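Local coordinates for protein activating signal cointegrator 1 complex subunit 3 (Homo sapiens, PDB 6YXQ) that hydrolyses ATP to unwind DNA in the 3'-5' direction during repair of alkylated DNA, and also helps rescue stalled ribosomes, at residues Q83-D88 and E92-G97; L49-I54 and D76-A81; A98-M103 and Q121-F126; H106-D109 and K114-K117; K34-R37 and E42-L45. All coordinates share one frame; numbering follows the deposited sequence.

This chain is the N-terminal part of the protein, ahead of the helicase, and holds the region required for binding ASCC2. Along the chain the order is contact 5, contact 2, contact 1, then contact 3, with contact 4 nested in the loop that contact 3 closes. Contacts 1, 2 and 3 form one helical cluster, their centres 9 to 10 Å apart. Contacts 1 and 2 share helix 64-85, contacts 1 and 3 helix 91-105, and contacts 3 and 4 helix 113-123. Contact 5 lies about 20 Å from contact 2, centre to centre, but touches contact 3 through Val44 and Met122. Contacts 3, 4 and 5 all include residues that reach ASCC2.

Contact 1 of 5, residues Q83-D88 and E92-G97; sequences QIVGTD and EAIESG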
# COMPACT_ATOMS: atom_id res chain seq x y z
N GLN A 83 -6.36 -24.01 31.96
CA GLN A 83 -4.90 -24.07 32.02
C GLN A 83 -4.26 -23.07 31.05
O GLN A 83 -3.33 -22.36 31.42
CB GLN A 83 -4.42 -25.49 31.73
CG GLN A 83 -4.94 -26.52 32.71
CD GLN A 83 -4.67 -27.96 32.29
OE1 GLN A 83 -4.71 -28.29 31.11
NE2 GLN A 83 -4.41 -28.81 33.26
N ILE A 84 -4.77 -23.00 29.81
CA ILE A 84 -4.14 -22.13 28.82
C ILE A 84 -4.41 -20.66 29.13
O ILE A 84 -3.49 -19.84 29.14
CB ILE A 84 -4.62 -22.48 27.40
CG1 ILE A 84 -4.10 -23.85 26.97
CG2 ILE A 84 -4.18 -21.39 26.42
CD1 ILE A 84 -4.53 -24.24 25.58
N VAL A 85 -5.68 -20.31 29.33
CA VAL A 85 -6.05 -18.90 29.50
C VAL A 85 -5.61 -18.39 30.86
O VAL A 85 -5.15 -17.25 30.99
CB VAL A 85 -7.56 -18.71 29.27
CG1 VAL A 85 -7.90 -17.24 29.11
CG2 VAL A 85 -8.02 -19.47 28.03
N GLY A 86 -5.72 -19.22 31.90
CA GLY A 86 -5.53 -18.75 33.26
C GLY A 86 -6.82 -18.27 33.88
O GLY A 86 -7.74 -17.81 33.19
N THR A 87 -6.91 -18.37 35.21
CA THR A 87 -8.16 -18.10 35.89
C THR A 87 -8.35 -16.64 36.30
O THR A 87 -9.43 -16.28 36.77
CB THR A 87 -8.31 -18.96 37.15
OG1 THR A 87 -7.57 -18.36 38.22
CG2 THR A 87 -7.81 -20.37 36.90
N ASP A 88 -7.33 -15.79 36.14
CA ASP A 88 -7.45 -14.43 36.65
C ASP A 88 -8.18 -13.51 35.69
O ASP A 88 -8.75 -12.50 36.12
CB ASP A 88 -6.06 -13.87 37.00
CG ASP A 88 -5.27 -14.81 37.89
OD1 ASP A 88 -4.07 -15.04 37.61
OD2 ASP A 88 -5.86 -15.35 38.84
N GLU A 92 -15.68 -16.02 31.73
CA GLU A 92 -16.04 -15.83 30.33
C GLU A 92 -14.82 -15.90 29.43
O GLU A 92 -14.91 -16.36 28.29
CB GLU A 92 -16.77 -14.49 30.15
CG GLU A 92 -17.94 -14.27 31.12
CD GLU A 92 -17.51 -13.84 32.51
OE1 GLU A 92 -17.38 -12.62 32.75
OE2 GLU A 92 -17.30 -14.72 33.37
N ALA A 93 -13.67 -15.46 29.94
CA ALA A 93 -12.44 -15.54 29.16
C ALA A 93 -12.03 -16.99 28.91
O ALA A 93 -11.64 -17.34 27.79
CB ALA A 93 -11.32 -14.78 29.88
N ILE A 94 -12.11 -17.84 29.93
CA ILE A 94 -11.74 -19.24 29.70
C ILE A 94 -12.81 -19.95 28.88
O ILE A 94 -12.50 -20.89 28.14
CB ILE A 94 -11.44 -19.97 31.02
CG1 ILE A 94 -12.72 -20.44 31.71
CG2 ILE A 94 -10.61 -19.11 31.96
CD1 ILE A 94 -12.46 -21.26 32.95
N GLU A 95 -14.07 -19.51 28.94
CA GLU A 95 -15.07 -20.10 28.07
C GLU A 95 -14.83 -19.74 26.60
O GLU A 95 -14.97 -20.59 25.72
CB GLU A 95 -16.47 -19.68 28.51
CG GLU A 95 -16.95 -20.42 29.74
CD GLU A 95 -18.43 -20.23 29.99
OE1 GLU A 95 -18.99 -19.21 29.52
OE2 GLU A 95 -19.03 -21.10 30.65
N SER A 96 -14.46 -18.48 26.32
CA SER A 96 -14.11 -18.13 24.94
C SER A 96 -12.83 -18.81 24.50
O SER A 96 -12.68 -19.14 23.31
CB SER A 96 -14.00 -16.61 24.77
OG SER A 96 -13.43 -15.99 25.91
N GLY A 97 -11.90 -19.05 25.43
CA GLY A 97 -10.74 -19.86 25.10
C GLY A 97 -11.10 -21.29 24.78
O GLY A 97 -10.52 -21.91 23.88
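Val85 turns its two methyl groups onto one side of the helical segment 92-97, and each has its own target. Val85 CG1 stands anti to the backbone N (chi1 -166°) and lies over the turn at Ala93, 4.3 Å from Ala93 CB. Val85 CG2 points further along the helix and comes within 4.0 Å of Gly97 CA. Gly97 carries no side chain, so Val85 can settle directly against the backbone there. A CB at Gly97 would probably come too close to Val85 CG2.

Ile94 meets Val85 from the flank. Ile94 CG2 does the touching, 4.1 Å from Val85 CB. Ile94 CG2 also lies 3.4 Å from Gly86 O, just past the end of helix 64-85. Gly86 has positive phi, and here the chain leaves the helical path. No hydrogen bond crosses between the segments; methyl groups pack on side chains and on backbone. The backbones still come close, with Val85 CA and Ile94 CA 5.7 Å apart.

The contact ties the last turn of helix 64-85 to the first turns of helix 91-105, the next helix in the chain. Phe123 of helix 113-123 packs against Val85 as well. Ile84 faces the same helix through Ile119 and Phe123.

Contact 2 of 5, residues L49-I54 and D76-A81; sequences LTWKKI and DILHAA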
# COMPACT_ATOMS: atom_id res chain seq x y z
N LEU A 49 -17.44 -18.91 16.23
CA LEU A 49 -18.55 -19.34 17.06
C LEU A 49 -18.14 -19.32 18.52
O LEU A 49 -17.10 -19.88 18.89
CB LEU A 49 -19.02 -20.74 16.66
CG LEU A 49 -19.40 -20.92 15.19
CD1 LEU A 49 -19.94 -22.31 14.99
CD2 LEU A 49 -20.40 -19.86 14.71
N THR A 50 -18.97 -18.69 19.34
CA THR A 50 -18.73 -18.62 20.77
C THR A 50 -19.13 -19.93 21.45
O THR A 50 -19.76 -20.80 20.85
CB THR A 50 -19.52 -17.46 21.38
OG1 THR A 50 -19.51 -17.58 22.81
CG2 THR A 50 -20.95 -17.52 20.91
N TRP A 51 -18.76 -20.04 22.72
CA TRP A 51 -18.99 -21.27 23.49
C TRP A 51 -20.48 -21.58 23.62
O TRP A 51 -20.90 -22.74 23.49
CB TRP A 51 -18.34 -21.11 24.86
CG TRP A 51 -18.38 -22.34 25.70
CD1 TRP A 51 -19.09 -22.52 26.85
CD2 TRP A 51 -17.68 -23.55 25.46
NE1 TRP A 51 -18.87 -23.79 27.34
CE2 TRP A 51 -18.00 -24.44 26.50
CE3 TRP A 51 -16.80 -23.98 24.45
CZ2 TRP A 51 -17.48 -25.73 26.57
CZ3 TRP A 51 -16.29 -25.26 24.52
CH2 TRP A 51 -16.63 -26.12 25.57
N LYS A 52 -21.30 -20.56 23.89
CA LYS A 52 -22.74 -20.76 24.00
C LYS A 52 -23.34 -21.22 22.67
O LYS A 52 -24.19 -22.12 22.63
CB LYS A 52 -23.41 -19.46 24.47
CG LYS A 52 -23.04 -19.06 25.90
CD LYS A 52 -23.74 -17.77 26.32
CE LYS A 52 -23.49 -17.44 27.79
NZ LYS A 52 -24.06 -18.46 28.72
N LYS A 53 -22.90 -20.61 21.56
CA LYS A 53 -23.34 -21.07 20.24
C LYS A 53 -22.94 -22.52 20.01
O LYS A 53 -23.71 -23.30 19.43
CB LYS A 53 -22.77 -20.16 19.15
CG LYS A 53 -23.76 -19.13 18.62
CD LYS A 53 -23.21 -18.34 17.44
CE LYS A 53 -22.53 -17.04 17.89
NZ LYS A 53 -21.97 -16.24 16.76
N ILE A 54 -21.74 -22.91 20.47
CA ILE A 54 -21.26 -24.27 20.25
C ILE A 54 -22.11 -25.27 21.01
O ILE A 54 -22.49 -26.32 20.47
CB ILE A 54 -19.77 -24.38 20.64
CG1 ILE A 54 -18.89 -23.70 19.59
CG2 ILE A 54 -19.37 -25.83 20.76
CD1 ILE A 54 -17.44 -23.62 19.99
N ASP A 76 -13.67 -31.42 29.73
CA ASP A 76 -12.25 -31.57 29.44
C ASP A 76 -11.72 -30.36 28.69
O ASP A 76 -10.63 -29.84 29.00
CB ASP A 76 -12.01 -32.85 28.63
CG ASP A 76 -12.28 -34.11 29.43
OD1 ASP A 76 -12.07 -34.12 30.66
OD2 ASP A 76 -12.70 -35.12 28.81
N ILE A 77 -12.48 -29.88 27.70
CA ILE A 77 -12.06 -28.70 26.94
C ILE A 77 -12.02 -27.46 27.84
O ILE A 77 -11.12 -26.62 27.73
CB ILE A 77 -12.97 -28.48 25.72
CG1 ILE A 77 -12.97 -29.71 24.81
CG2 ILE A 77 -12.52 -27.26 24.94
CD1 ILE A 77 -13.93 -29.59 23.65
N LEU A 78 -13.02 -27.31 28.72
CA LEU A 78 -13.03 -26.18 29.64
C LEU A 78 -11.82 -26.20 30.56
O LEU A 78 -11.22 -25.16 30.84
CB LEU A 78 -14.31 -26.18 30.46
CG LEU A 78 -15.58 -25.75 29.74
CD1 LEU A 78 -16.81 -26.21 30.51
CD2 LEU A 78 -15.57 -24.24 29.54
N HIS A 79 -11.45 -27.39 31.05
CA HIS A 79 -10.26 -27.51 31.88
C HIS A 79 -9.00 -27.13 31.11
O HIS A 79 -8.14 -26.40 31.63
CB HIS A 79 -10.18 -28.93 32.43
CG HIS A 79 -9.01 -29.17 33.34
ND1 HIS A 79 -8.64 -28.27 34.32
CD2 HIS A 79 -8.15 -30.20 33.43
CE1 HIS A 79 -7.58 -28.74 34.96
NE2 HIS A 79 -7.26 -29.91 34.44
N ALA A 80 -8.89 -27.60 29.86
CA ALA A 80 -7.73 -27.23 29.04
C ALA A 80 -7.66 -25.73 28.84
O ALA A 80 -6.57 -25.13 28.91
CB ALA A 80 -7.78 -27.95 27.70
N ALA A 81 -8.80 -25.09 28.58
CA ALA A 81 -8.79 -23.64 28.42
C ALA A 81 -8.41 -22.95 29.72
O ALA A 81 -7.65 -21.98 29.71
CB ALA A 81 -10.14 -23.15 27.91
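Trp51 and Leu78 make a buried apolar contact between two helices of the all-helical bundle. Trp51 stands in the first turn of helix 51-61, and Leu78 lies well along helix 64-85. Thr50 takes the N-cap position just before the tryptophan. The backbones stay well apart, with Trp51 CA and Leu78 CA 9.9 Å from each other, and the indole fills the distance. Its CG is anti to the backbone N (chi1 -174°), which carries the ring out from helix 51-61 toward helix 64-85.

The benzene half of the indole does most of the touching. Leu78 crosses it obliquely, with CG 3.7 Å from Trp51 CZ2. Ile77 meets another part of the same half, its CG2 4.3 Å from Trp51 CZ3. Neighbouring side chains on one helix thus grip different parts of one ring.

Helix 91-105 also borders the indole, through Glu95 and Ala98. The tryptophan therefore helps join helices 51-61, 64-85 and 91-105. Ile77 packs in addition on Ala137 and Thr138 of helix 128-142. No hydrogen bond runs between the two segments. Leu78 CD2 rests 3.6 Å above the plane of the indole, displaced toward its rim.

Contact 3 of 5, residues A98-M103 and Q121-F126; sequences AAFLFM and QMFGPF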
# COMPACT_ATOMS: atom_id res chain seq x y z
N ALA A 98 -12.08 -21.85 25.50
CA ALA A 98 -12.56 -23.20 25.19
C ALA A 98 -13.22 -23.24 23.82
O ALA A 98 -13.05 -24.21 23.07
CB ALA A 98 -13.52 -23.68 26.27
N ALA A 99 -14.00 -22.21 23.49
CA ALA A 99 -14.59 -22.14 22.15
C ALA A 99 -13.51 -22.05 21.09
O ALA A 99 -13.60 -22.71 20.04
CB ALA A 99 -15.54 -20.95 22.05
N PHE A 100 -12.48 -21.26 21.35
CA PHE A 100 -11.35 -21.16 20.43
C PHE A 100 -10.64 -22.50 20.27
O PHE A 100 -10.24 -22.86 19.16
CB PHE A 100 -10.37 -20.10 20.93
CG PHE A 100 -9.16 -19.95 20.08
CD1 PHE A 100 -9.21 -19.22 18.91
CD2 PHE A 100 -7.97 -20.53 20.45
CE1 PHE A 100 -8.09 -19.09 18.11
CE2 PHE A 100 -6.84 -20.40 19.67
CZ PHE A 100 -6.91 -19.68 18.49
N LEU A 101 -10.47 -23.24 21.37
CA LEU A 101 -9.85 -24.55 21.28
C LEU A 101 -10.69 -25.50 20.45
O LEU A 101 -10.18 -26.14 19.52
CB LEU A 101 -9.63 -25.12 22.69
CG LEU A 101 -8.50 -24.48 23.48
CD1 LEU A 101 -8.39 -25.10 24.84
CD2 LEU A 101 -7.17 -24.59 22.73
N PHE A 102 -11.98 -25.60 20.77
CA PHE A 102 -12.87 -26.48 20.02
C PHE A 102 -12.82 -26.16 18.53
O PHE A 102 -12.66 -27.07 17.70
CB PHE A 102 -14.31 -26.36 20.54
CG PHE A 102 -15.31 -27.15 19.74
CD1 PHE A 102 -15.61 -28.46 20.08
CD2 PHE A 102 -15.97 -26.58 18.66
CE1 PHE A 102 -16.54 -29.19 19.35
CE2 PHE A 102 -16.89 -27.30 17.92
CZ PHE A 102 -17.18 -28.61 18.26
N MET A 103 -12.92 -24.88 18.18
CA MET A 103 -12.89 -24.50 16.77
C MET A 103 -11.52 -24.74 16.15
O MET A 103 -11.42 -24.96 14.94
CB MET A 103 -13.30 -23.03 16.62
CG MET A 103 -14.73 -22.77 17.04
SD MET A 103 -15.89 -23.73 16.06
CE MET A 103 -15.36 -23.26 14.43
N GLN A 121 -0.13 -17.61 19.46
CA GLN A 121 -0.49 -16.28 18.99
C GLN A 121 -1.63 -15.70 19.80
O GLN A 121 -1.65 -14.49 20.09
CB GLN A 121 -0.87 -16.33 17.51
CG GLN A 121 -1.30 -15.01 16.94
CD GLN A 121 -0.15 -14.28 16.29
OE1 GLN A 121 -0.18 -13.05 16.16
NE2 GLN A 121 0.87 -15.02 15.87
N MET A 122 -2.60 -16.53 20.19
CA MET A 122 -3.77 -16.01 20.89
C MET A 122 -3.53 -15.78 22.38
O MET A 122 -4.07 -14.83 22.95
CB MET A 122 -4.96 -16.94 20.68
CG MET A 122 -6.32 -16.27 20.89
SD MET A 122 -6.59 -14.93 19.73
CE MET A 122 -6.82 -15.82 18.19
N PHE A 123 -2.74 -16.64 23.05
CA PHE A 123 -2.59 -16.56 24.51
C PHE A 123 -1.15 -16.61 24.99
O PHE A 123 -0.92 -16.77 26.19
CB PHE A 123 -3.35 -17.67 25.22
CG PHE A 123 -4.72 -17.93 24.68
CD1 PHE A 123 -4.91 -18.84 23.66
CD2 PHE A 123 -5.83 -17.30 25.22
CE1 PHE A 123 -6.17 -19.09 23.17
CE2 PHE A 123 -7.09 -17.56 24.74
CZ PHE A 123 -7.26 -18.45 23.70
N GLY A 124 -0.17 -16.49 24.09
CA GLY A 124 1.21 -16.57 24.48
C GLY A 124 1.63 -18.01 24.66
O GLY A 124 0.96 -18.93 24.20
N PRO A 125 2.75 -18.23 25.35
CA PRO A 125 3.22 -19.61 25.55
C PRO A 125 2.34 -20.35 26.54
O PRO A 125 1.83 -19.78 27.51
CB PRO A 125 4.64 -19.42 26.10
CG PRO A 125 5.00 -17.99 25.78
CD PRO A 125 3.72 -17.24 25.85
N PHE A 126 2.18 -21.65 26.29
CA PHE A 126 1.21 -22.48 26.99
C PHE A 126 1.72 -23.91 27.05
O PHE A 126 2.59 -24.29 26.26
CB PHE A 126 -0.16 -22.44 26.29
CG PHE A 126 -0.16 -23.10 24.94
CD1 PHE A 126 0.34 -22.43 23.83
CD2 PHE A 126 -0.65 -24.39 24.78
CE1 PHE A 126 0.35 -23.03 22.58
CE2 PHE A 126 -0.65 -25.00 23.54
CZ PHE A 126 -0.15 -24.32 22.44
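The Phe100 ring meets Met122 and Phe123, successive residues on the segment 121-126. Met122 lies over one face of the ring. Its CG is almost above the centre, 4.2 Å from the centroid and 11° off the ring normal, as in a CH-pi contact. The chain then bends at chi2 and chi3, which brings Met122 CE to 3.5 Å from Phe100 CE1. The sulfur stands above the face at a distance, a Met-aromatic contact with Met122 SD 5.1 Å from the Phe100 centroid.

Phe123 presents its edge to the face of Phe100. The two rings form an offset edge-to-face pair, with centroids 5.5 Å apart and planes at 72°. This aromatic cluster joins helix 91-105 to helix 113-123 within the helical bundle. With an alanine at Phe100 the ring is gone; the bent Met122 chain would probably be freer to turn, and the Phe123 edge is likely to be left without its aromatic partner.

Further out, Ile119 also packs on Phe100, and Val44 reaches Met122 SD. Gly124, with positive phi, turns the chain away after Phe123. Beside Met122, Gln121 packs on Phe65 of the neighbouring ASCC2 chain.

Contact 4 of 5, residues H106-D109 and K114-K117; sequences HLKD and KETK
Lys108 and Glu115 mark the closest approach of the two backbones, and their CA atoms are still 9.2 Å apart. Segment 106-109 is irregular and follows helix 91-105. Segment 114-117 is helical and belongs to helix 113-123. At Lys108 the backbone is extended, while at Lys114 and Glu115 it keeps helical angles. Side chains alone bridge the gap.

Lys108 reaches across from the loop. Its chain bends at chi3 and chi4, and this brings the amino end back toward helix 91-105, where NZ gives a hydrogen bond to Thr104 O. Glu115 comes from the opposite direction, and its chain bends at chi2 (82°). The methylene part of Lys108 runs beside the carboxylate, with Lys108 CD 3.6 Å from Glu115 CD. Lys108 NZ is nearer the aliphatic stem of the glutamate, 3.5 Å from Glu115 CG. Lys108 NZ and Glu115 OE2 are 4.3 Å apart, beyond a salt bridge.

Lys114 extends from the helix and crosses Lys108 at about a right angle. The model places Lys108 NZ and Lys114 NZ 3.2 Å apart, a doubtful closeness at this resolution; both are donors and do not bond each other. Beyond the pair, Glu115 packs on Thr104 and Phe105, and Lys117 makes a salt bridge to Glu57 of the neighbouring ASCC2 chain.

No hydrogen bond links the segments directly. Lys108 NZ has a backbone carbonyl, Thr104 O, as its hydrogen-bond partner, and the nearby Glu115 carboxylate probably offsets part of the positive charge that the two lysines bring together.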
# COMPACT_ATOMS: atom_id res chain seq x y z
N HIS A 106 -11.79 -28.77 15.60
CA HIS A 106 -13.02 -29.45 15.20
C HIS A 106 -12.90 -30.12 13.84
O HIS A 106 -13.71 -31.01 13.53
CB HIS A 106 -14.21 -28.48 15.23
CG HIS A 106 -14.36 -27.62 14.01
ND1 HIS A 106 -13.73 -26.40 13.87
CD2 HIS A 106 -15.09 -27.79 12.89
CE1 HIS A 106 -14.05 -25.87 12.71
NE2 HIS A 106 -14.88 -26.69 12.09
N LEU A 107 -11.90 -29.75 13.03
CA LEU A 107 -11.67 -30.37 11.73
C LEU A 107 -10.30 -31.05 11.64
O LEU A 107 -9.90 -31.45 10.54
CB LEU A 107 -11.79 -29.33 10.61
CG LEU A 107 -13.20 -28.81 10.34
CD1 LEU A 107 -13.17 -27.63 9.39
CD2 LEU A 107 -14.06 -29.93 9.79
N LYS A 108 -9.58 -31.17 12.75
CA LYS A 108 -8.25 -31.75 12.78
C LYS A 108 -8.19 -32.78 13.90
O LYS A 108 -8.72 -32.55 14.99
CB LYS A 108 -7.18 -30.66 12.99
CG LYS A 108 -7.26 -29.54 11.96
CD LYS A 108 -6.30 -28.41 12.28
CE LYS A 108 -6.83 -27.05 11.82
NZ LYS A 108 -6.65 -25.98 12.85
N ASP A 109 -7.55 -33.92 13.63
CA ASP A 109 -7.53 -35.03 14.59
C ASP A 109 -6.20 -35.16 15.31
O ASP A 109 -5.94 -36.20 15.93
CB ASP A 109 -7.87 -36.35 13.89
CG ASP A 109 -6.94 -36.66 12.75
OD1 ASP A 109 -5.73 -36.81 12.99
OD2 ASP A 109 -7.44 -36.77 11.60
N LYS A 114 0.59 -25.76 13.05
CA LYS A 114 -0.37 -24.68 12.83
C LYS A 114 -1.18 -24.38 14.09
O LYS A 114 -1.34 -23.22 14.47
CB LYS A 114 -1.29 -25.04 11.66
CG LYS A 114 -2.28 -23.95 11.26
CD LYS A 114 -3.47 -24.51 10.49
CE LYS A 114 -4.73 -23.67 10.71
NZ LYS A 114 -5.96 -24.35 10.22
N GLU A 115 -1.66 -25.43 14.76
CA GLU A 115 -2.55 -25.23 15.90
C GLU A 115 -1.79 -24.78 17.14
O GLU A 115 -2.28 -23.92 17.89
CB GLU A 115 -3.34 -26.51 16.18
CG GLU A 115 -4.10 -27.07 14.97
CD GLU A 115 -3.22 -27.89 14.05
OE1 GLU A 115 -2.07 -27.46 13.78
OE2 GLU A 115 -3.65 -28.97 13.60
N THR A 116 -0.60 -25.34 17.37
CA THR A 116 0.22 -24.84 18.48
C THR A 116 0.57 -23.37 18.27
O THR A 116 0.47 -22.56 19.21
CB THR A 116 1.48 -25.67 18.63
OG1 THR A 116 2.36 -25.41 17.53
CG2 THR A 116 1.16 -27.14 18.70
N LYS A 117 0.97 -23.00 17.05
CA LYS A 117 1.32 -21.61 16.79
C LYS A 117 0.11 -20.71 16.92
O LYS A 117 0.23 -19.58 17.41
CB LYS A 117 1.95 -21.48 15.40
CG LYS A 117 3.33 -20.81 15.43
CD LYS A 117 4.30 -21.61 16.31
CE LYS A 117 5.66 -20.94 16.43
NZ LYS A 117 6.45 -21.17 15.20

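Contact 5 of 5, residues K34-R37 and E42-L45; sequences KIKR and EQVL
Lys36 and Gln43 join helix 30-39 to the loop that follows it, in a helix-to-loop contact at the border with ASCC2. The tight part is small. The Lys36 chain bends at chi2 (-67°) and then runs straight, which carries its amino end from the helix over to the loop. The Gln43 side chain extends toward it, and the two cross at about a right angle. Lys36 NZ comes within 3.2 Å of Gln43 CD.

The rest of the contact is loose. Lys36 CA and Gln43 CA are 9.8 Å apart, so the backbones do not meet. The exposed Glu42, next to Gln43, makes no contact with segment 34-37.

The neighbouring ASCC2 chain closes in on the tight part. Lys36 makes a salt bridge to Asp69 of ASCC2, and Gln43 packs on that same aspartate, while its backbone O accepts a hydrogen bond from Arg39 of ASCC2. With a leucine in place of Lys36, Asp69 of ASCC2 would probably be left without this positive mate, and the Gln43 amide would be freer to turn.

Lys36 CE lies 4.2 Å from Gln43 CD.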
# COMPACT_ATOMS: atom_id res chain seq x y z
N LYS A 34 6.58 -6.97 22.02
CA LYS A 34 6.24 -7.42 23.35
C LYS A 34 5.10 -6.67 23.97
O LYS A 34 4.26 -7.26 24.66
CB LYS A 34 7.40 -7.32 24.30
CG LYS A 34 6.85 -7.72 25.63
CD LYS A 34 7.88 -8.02 26.47
CE LYS A 34 7.92 -9.50 26.92
NZ LYS A 34 8.68 -9.47 28.26
N ILE A 35 5.12 -5.34 23.87
CA ILE A 35 3.98 -4.67 24.48
C ILE A 35 2.68 -5.12 23.81
O ILE A 35 1.63 -5.20 24.46
CB ILE A 35 4.16 -3.14 24.48
CG1 ILE A 35 2.82 -2.45 24.78
CG2 ILE A 35 4.75 -2.68 23.19
CD1 ILE A 35 2.93 -1.00 25.19
N LYS A 36 2.74 -5.48 22.52
CA LYS A 36 1.56 -6.06 21.87
C LYS A 36 1.14 -7.35 22.55
O LYS A 36 -0.05 -7.56 22.83
CB LYS A 36 1.85 -6.33 20.39
CG LYS A 36 0.78 -5.83 19.44
CD LYS A 36 -0.54 -6.55 19.56
CE LYS A 36 -1.51 -5.89 18.60
NZ LYS A 36 -2.88 -6.44 18.65
N ARG A 37 2.11 -8.23 22.80
CA ARG A 37 1.81 -9.47 23.52
C ARG A 37 1.25 -9.17 24.91
O ARG A 37 0.36 -9.89 25.40
CB ARG A 37 3.07 -10.32 23.62
CG ARG A 37 3.71 -10.63 22.28
CD ARG A 37 4.58 -11.88 22.35
NE ARG A 37 5.16 -12.23 21.06
CZ ARG A 37 6.42 -11.97 20.71
NH1 ARG A 37 7.23 -11.35 21.57
NH2 ARG A 37 6.87 -12.32 19.52
N GLU A 42 -7.02 -9.62 26.07
CA GLU A 42 -8.44 -9.33 25.89
C GLU A 42 -8.75 -8.80 24.49
O GLU A 42 -9.89 -8.41 24.23
CB GLU A 42 -8.90 -8.32 26.95
CG GLU A 42 -8.58 -6.85 26.63
CD GLU A 42 -7.11 -6.49 26.80
OE1 GLU A 42 -6.84 -5.31 27.10
OE2 GLU A 42 -6.24 -7.36 26.63
N GLN A 43 -7.77 -8.81 23.58
CA GLN A 43 -7.99 -8.21 22.27
C GLN A 43 -8.91 -9.06 21.40
O GLN A 43 -9.61 -8.51 20.54
CB GLN A 43 -6.65 -7.98 21.57
CG GLN A 43 -5.91 -6.74 22.06
CD GLN A 43 -4.93 -6.19 21.04
OE1 GLN A 43 -5.04 -6.48 19.84
NE2 GLN A 43 -3.98 -5.39 21.50
N VAL A 44 -8.93 -10.37 21.60
CA VAL A 44 -9.83 -11.23 20.83
C VAL A 44 -11.14 -11.36 21.62
O VAL A 44 -11.19 -11.92 22.72
CB VAL A 44 -9.19 -12.58 20.48
CG1 VAL A 44 -9.31 -13.65 21.57
CG2 VAL A 44 -9.74 -13.09 19.14
N LEU A 45 -12.19 -10.74 21.09
CA LEU A 45 -13.52 -10.81 21.69
C LEU A 45 -14.07 -12.23 21.61
O LEU A 45 -14.59 -12.77 22.60
CB LEU A 45 -14.45 -9.84 20.97
CG LEU A 45 -15.95 -10.10 20.98
CD1 LEU A 45 -16.54 -9.85 22.35
CD2 LEU A 45 -16.66 -9.28 19.90